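Local coordinates for (R)-specific enoyl-CoA hydratase (Pseudomonas aeruginosa, PDB 5CPG), which catalyses the (R)-specific hydration of trans-2-enoyl-CoA to (R)-3-hydroxyacyl-CoA, at residues G60-S63 and G64-S68; Q4-P7 and Y8-E12; A69-T73 and V74-P78. One frame throughout, in Å; residues are numbered along the deposited sequence.

Contact 1: residues G60-S63 and G64-S68; sequences GMLS and GALIS
Leu66 overlaps the carbonyl of Leu62 one turn earlier: its CG rests 3.4 Å from Leu62 O, and its CD1 reaches back along the helix to within 4.4 Å of Leu62 CG. The first torsion sets this up, because CG stands beside the backbone N of Leu66 (chi1 -64°) and the branch is turned back toward the preceding turn. Ile67 repeats the move one residue on, with CG1 lying 3.3 Å from Ser63 O. Both oxygens are thus partly screened by hydrocarbon while each still accepts an amide: Leu66 N binds Leu62 O at 3.0 Å, almost in line with the carbonyl, and Ile67 N binds Ser63 O at 2.9 Å, tilted 25° from the carbonyl plane. Met61 O likewise accepts Ala65 N at 3.2 Å, with a weak second bond from Gly64 N. These bonds belong to the first turns of helix 62-73, the central helix that the curved antiparallel sheet wraps in the hot-dog fold. Ser63, Leu66 and Ile67 face that sheet, meeting Leu99, Val101, Thr118, Val120 and Val129. Leu62 and Ala65 meet Val34 and Phe31 of the second subunit, so the helix is also packed against the dimer partner. The Met61 chain is bent at both chi2 and chi3 (73° at the latter), which folds its sulfur back over the backbone of Gly64; SD lies 4.2 Å from Gly64 CA, on the side where a side chain would begin if glycine had one. One turn further on, the hydroxyl of Ser68 turns back and donates to Ala65 O at 2.7 Å, tying a buried polar group to the backbone of its own helix.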
# COMPACT_ATOMS: atom_id res chain seq x y z
N GLY A 60 0.15 -5.32 -7.03
CA GLY A 60 -1.18 -5.45 -6.46
C GLY A 60 -1.48 -4.42 -5.40
O GLY A 60 -2.58 -3.89 -5.34
N MET A 61 -0.48 -4.13 -4.57
CA MET A 61 -0.68 -3.22 -3.45
C MET A 61 -0.79 -1.74 -3.86
O MET A 61 -1.07 -0.91 -3.01
CB MET A 61 0.45 -3.42 -2.43
CG MET A 61 0.36 -2.66 -1.12
SD MET A 61 -1.15 -3.01 -0.20
CE MET A 61 -0.76 -4.67 0.38
N LEU A 62 -0.56 -1.42 -5.14
CA LEU A 62 -0.86 -0.07 -5.63
C LEU A 62 -2.34 0.27 -5.31
O LEU A 62 -2.66 1.40 -4.92
CB LEU A 62 -0.56 0.07 -7.13
CG LEU A 62 -0.91 1.44 -7.77
CD1 LEU A 62 -0.09 2.55 -7.14
CD2 LEU A 62 -0.69 1.39 -9.28
N SER A 63 -3.24 -0.70 -5.39
CA SER A 63 -4.62 -0.39 -5.04
C SER A 63 -4.80 -0.04 -3.57
O SER A 63 -5.67 0.76 -3.25
CB SER A 63 -5.54 -1.55 -5.38
OG SER A 63 -5.69 -1.66 -6.79
N GLY A 64 -4.00 -0.64 -2.67
CA GLY A 64 -4.09 -0.27 -1.26
C GLY A 64 -3.66 1.17 -1.09
O GLY A 64 -4.24 1.91 -0.34
N ALA A 65 -2.62 1.57 -1.81
CA ALA A 65 -2.21 2.95 -1.78
C ALA A 65 -3.33 3.91 -2.23
O ALA A 65 -3.57 4.93 -1.59
CB ALA A 65 -0.95 3.14 -2.66
N LEU A 66 -3.97 3.59 -3.34
CA LEU A 66 -5.04 4.45 -3.87
C LEU A 66 -6.23 4.51 -2.91
O LEU A 66 -6.76 5.57 -2.67
CB LEU A 66 -5.50 3.93 -5.25
CG LEU A 66 -4.37 4.01 -6.29
CD1 LEU A 66 -4.84 3.36 -7.58
CD2 LEU A 66 -4.01 5.49 -6.53
N ILE A 67 -6.62 3.36 -2.35
CA ILE A 67 -7.68 3.31 -1.35
C ILE A 67 -7.35 4.24 -0.18
O ILE A 67 -8.20 5.00 0.27
CB ILE A 67 -7.90 1.88 -0.84
CG1 ILE A 67 -8.65 1.09 -1.92
CG2 ILE A 67 -8.69 1.87 0.46
CD1 ILE A 67 -8.65 -0.46 -1.69
N SER A 68 -6.11 4.17 0.31
CA SER A 68 -5.77 4.96 1.50
C SER A 68 -5.85 6.44 1.19
O SER A 68 -6.26 7.23 2.05
CB SER A 68 -4.38 4.61 2.04
OG SER A 68 -3.36 5.01 1.15

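Contact 2: residues Q4-P7 and Y8-E12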
# COMPACT_ATOMS: atom_id res chain seq x y z
N GLN A 4 -12.21 19.87 2.02
CA GLN A 4 -13.01 19.84 3.25
C GLN A 4 -13.32 18.40 3.62
O GLN A 4 -13.60 17.58 2.72
CB GLN A 4 -14.33 20.61 3.10
CG GLN A 4 -14.13 22.11 2.94
CD GLN A 4 -15.44 22.90 3.06
OE1 GLN A 4 -16.51 22.33 3.31
NE2 GLN A 4 -15.35 24.22 2.89
N ASN A 5 -13.26 18.08 4.91
CA ASN A 5 -13.62 16.73 5.32
C ASN A 5 -15.12 16.59 5.53
O ASN A 5 -15.89 17.54 5.37
CB ASN A 5 -12.87 16.31 6.57
CG ASN A 5 -13.23 17.12 7.81
OD1 ASN A 5 -14.06 18.02 7.77
ND2 ASN A 5 -12.59 16.79 8.91
N ILE A 6 -15.51 15.37 5.81
CA ILE A 6 -16.87 15.02 6.23
C ILE A 6 -16.76 14.37 7.61
O ILE A 6 -16.41 13.18 7.74
CB ILE A 6 -17.54 14.06 5.24
CG1 ILE A 6 -17.38 14.54 3.78
CG2 ILE A 6 -19.02 13.82 5.60
CD1 ILE A 6 -18.02 15.87 3.49
N PRO A 7 -17.04 15.15 8.67
CA PRO A 7 -16.92 14.65 10.04
C PRO A 7 -17.92 13.56 10.35
O PRO A 7 -18.89 13.38 9.60
CB PRO A 7 -17.22 15.90 10.90
CG PRO A 7 -17.11 17.06 9.96
CD PRO A 7 -17.51 16.54 8.63
N TYR A 8 -17.67 12.83 11.43
CA TYR A 8 -18.49 11.69 11.83
C TYR A 8 -20.01 11.99 11.85
O TYR A 8 -20.79 11.20 11.33
CB TYR A 8 -18.03 11.21 13.21
CG TYR A 8 -18.72 9.97 13.73
CD1 TYR A 8 -18.33 8.70 13.34
CD2 TYR A 8 -19.76 10.08 14.65
CE1 TYR A 8 -18.94 7.55 13.85
CE2 TYR A 8 -20.38 8.95 15.15
CZ TYR A 8 -19.98 7.70 14.75
OH TYR A 8 -20.61 6.60 15.27
N ALA A 9 -20.39 13.13 12.38
CA ALA A 9 -21.81 13.47 12.48
C ALA A 9 -22.48 13.62 11.12
O ALA A 9 -23.65 13.30 10.96
CB ALA A 9 -21.99 14.73 13.28
N GLU A 10 -21.72 14.07 10.12
CA GLU A 10 -22.27 14.25 8.79
C GLU A 10 -22.24 12.98 7.95
O GLU A 10 -23.00 12.83 7.00
CB GLU A 10 -21.53 15.38 8.05
CG GLU A 10 -21.46 16.65 8.86
CD GLU A 10 -20.71 17.78 8.16
OE1 GLU A 10 -20.54 17.72 6.91
OE2 GLU A 10 -20.28 18.72 8.87
N LEU A 11 -21.36 12.04 8.26
CA LEU A 11 -21.34 10.78 7.53
C LEU A 11 -22.66 10.03 7.68
O LEU A 11 -23.23 10.06 8.76
CB LEU A 11 -20.21 9.89 8.04
CG LEU A 11 -18.82 10.39 7.67
CD1 LEU A 11 -17.80 9.54 8.42
CD2 LEU A 11 -18.66 10.24 6.20
N GLU A 12 -23.10 9.35 6.63
CA GLU A 12 -24.28 8.48 6.70
C GLU A 12 -23.98 7.15 6.11
O GLU A 12 -23.26 7.07 5.11
CB GLU A 12 -25.47 9.09 5.94
CG GLU A 12 -25.93 10.37 6.52
CD GLU A 12 -27.11 10.95 5.74
OE1 GLU A 12 -27.94 10.16 5.22
OE2 GLU A 12 -27.19 12.20 5.67
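With CG beside its backbone N (chi1 -52°) and the chain extended beyond, Glu10 swings its carboxylate back obliquely across the ring of Pro7. Its CD comes within 3.5 Å of Pro7 CD, and OE2 lies 3.7 Å from Pro7 CG, so the carboxylate end of the glutamate rests against the ring methylenes. Leu11 has a similar first torsion (chi1 -70°) and brings its CD2 methyl against Ile6, 3.6 Å from Ile6 CG2. That same methyl of Ile6 also touches the chain of Glu10, whose CB is 3.8 Å from CG2, the two side chains crossing at about a right angle. What draws both residues back is the carbonyl of Pro7. Its oxygen accepts two amides, Leu11 N at 3.1 Å almost in line with the C=O bond, and Glu10 N at 3.0 Å from well above the carbonyl plane (49° out of it). The loop therefore makes a single helix-like turn, residues 8-10 having helical backbone angles, in the segment that leads from strand 3-4 to strand 16-22, one of the two outermost strands of the hot-dog sheet within this chain. Outer charges anchor it: Glu10 OE1 forms a salt bridge with Lys141, whereas Lys108 bonds to the carbonyls of Tyr8 and Leu11 and makes a cation-pi contact with the Tyr8 ring. Ile6 O is buried without a polar partner, and Leu11 CG lies 3.7 Å from it.

Contact 3: residues A69-T73 and V74-P78; sequences AAIAT and VLPGP
The flat peptide group of Ala70 takes two amides: Leu75 N lies 3.1 Å from Ala70 O, tilted 17° from the carbonyl plane, and Val74 N 2.9 Å from Ala70 O, tilted 34°. One residue earlier, the peptide of Ala69 is approached from both faces: Thr73 N on one, Thr73 OG1 on the other at 2.7 Å from Ala69 O, an approach allowed by a chi1 of 67° that turns the hydroxyl back along the helix. The Pro76 ring, entered through a cis peptide, lies side by side with Ile71, its CD 4.0 Å from Ile71 CG2. Ile71 O then accepts Gly77 N at 2.9 Å, and the positive phi of Gly77 turns the chain onward to Pro78. Ala72 O bonds instead to Asn39 ND2 of the second subunit and to a glycerol, probably from the crystallisation liquor; Asp37 of that subunit packs nearby, and both residues fit the sequence of the hydratase 2 motif. After the regular four-residue bond of Val74 N come spans of five residues (Leu75 N) and six (Gly77 N); through these and the cis proline, the C-terminal end of the central hot-dog helix 62-73 frays toward strand 81-89.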
# COMPACT_ATOMS: atom_id res chain seq x y z
N ALA A 69 -5.47 6.82 -0.03
CA ALA A 69 -5.52 8.26 -0.39
C ALA A 69 -6.99 8.71 -0.56
O ALA A 69 -7.33 9.85 -0.22
CB ALA A 69 -4.70 8.52 -1.67
N ALA A 70 -7.84 7.82 -1.07
CA ALA A 70 -9.27 8.17 -1.21
C ALA A 70 -9.85 8.45 0.15
O ALA A 70 -10.60 9.39 0.34
CB ALA A 70 -10.04 7.04 -1.87
N ILE A 71 -9.51 7.62 1.12
CA ILE A 71 -10.09 7.78 2.45
C ILE A 71 -9.55 9.07 3.08
O ILE A 71 -10.28 9.90 3.63
CB ILE A 71 -9.75 6.57 3.32
CG1 ILE A 71 -10.46 5.30 2.78
CG2 ILE A 71 -10.03 6.86 4.81
CD1 ILE A 71 -10.09 4.05 3.59
N ALA A 72 -8.24 9.26 2.94
CA ALA A 72 -7.59 10.40 3.54
C ALA A 72 -7.88 11.73 2.91
O ALA A 72 -7.76 12.75 3.60
CB ALA A 72 -6.07 10.19 3.54
N THR A 73 -8.22 11.75 1.62
CA THR A 73 -8.43 13.04 0.94
C THR A 73 -9.85 13.30 0.48
O THR A 73 -10.17 14.46 0.14
CB THR A 73 -7.48 13.24 -0.28
OG1 THR A 73 -7.77 12.32 -1.34
CG2 THR A 73 -6.00 13.03 0.14
N VAL A 74 -10.69 12.26 0.45
CA VAL A 74 -12.05 12.44 -0.12
C VAL A 74 -13.11 12.09 0.92
O VAL A 74 -13.90 12.96 1.27
CB VAL A 74 -12.28 11.60 -1.38
CG1 VAL A 74 -13.68 11.87 -1.93
CG2 VAL A 74 -11.25 11.96 -2.45
N LEU A 75 -13.12 10.85 1.43
CA LEU A 75 -14.17 10.45 2.38
C LEU A 75 -13.65 9.48 3.46
O LEU A 75 -13.30 8.34 3.14
CB LEU A 75 -15.33 9.82 1.62
CG LEU A 75 -16.56 9.37 2.43
CD1 LEU A 75 -17.36 10.60 2.88
CD2 LEU A 75 -17.49 8.34 1.73
N PRO A 76 -13.64 9.91 4.72
CA PRO A 76 -14.08 11.24 5.21
C PRO A 76 -13.11 12.38 4.97
O PRO A 76 -13.46 13.53 5.17
CB PRO A 76 -14.26 11.01 6.74
CG PRO A 76 -14.19 9.52 6.92
CD PRO A 76 -13.27 9.04 5.85
N GLY A 77 -11.88 12.09 4.57
CA GLY A 77 -10.95 13.16 4.25
C GLY A 77 -10.09 13.59 5.41
O GLY A 77 -9.85 12.84 6.35
N PRO A 78 -9.58 14.83 5.35
CA PRO A 78 -8.62 15.26 6.39
C PRO A 78 -9.08 15.08 7.85
O PRO A 78 -10.22 15.38 8.17
CB PRO A 78 -8.42 16.74 6.07
CG PRO A 78 -8.57 16.80 4.60
CD PRO A 78 -9.66 15.80 4.24

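Contacts 1 and 3 are successive lengths of one helix, their centres 13 Å apart, and both border the second subunit. Contact 2 comes from the start of the chain and meets the loop that follows that helix: its centre lies 11 Å from that of contact 3 but 23 Å from that of contact 1. The junction is partly polar, with probable hydrogen bonds from Ile6 N to Pro76 O (2.8 Å) and from Asn5 ND2 to Pro78 O (2.9 Å), and partly apolar, where Leu11 CD2 meets Leu75 CD1 at 3.6 Å. Glycerol reaches Ser68 O weakly in contact 1 and Ala72 O in contact 3, which may mark a pocket beside the subunit interface.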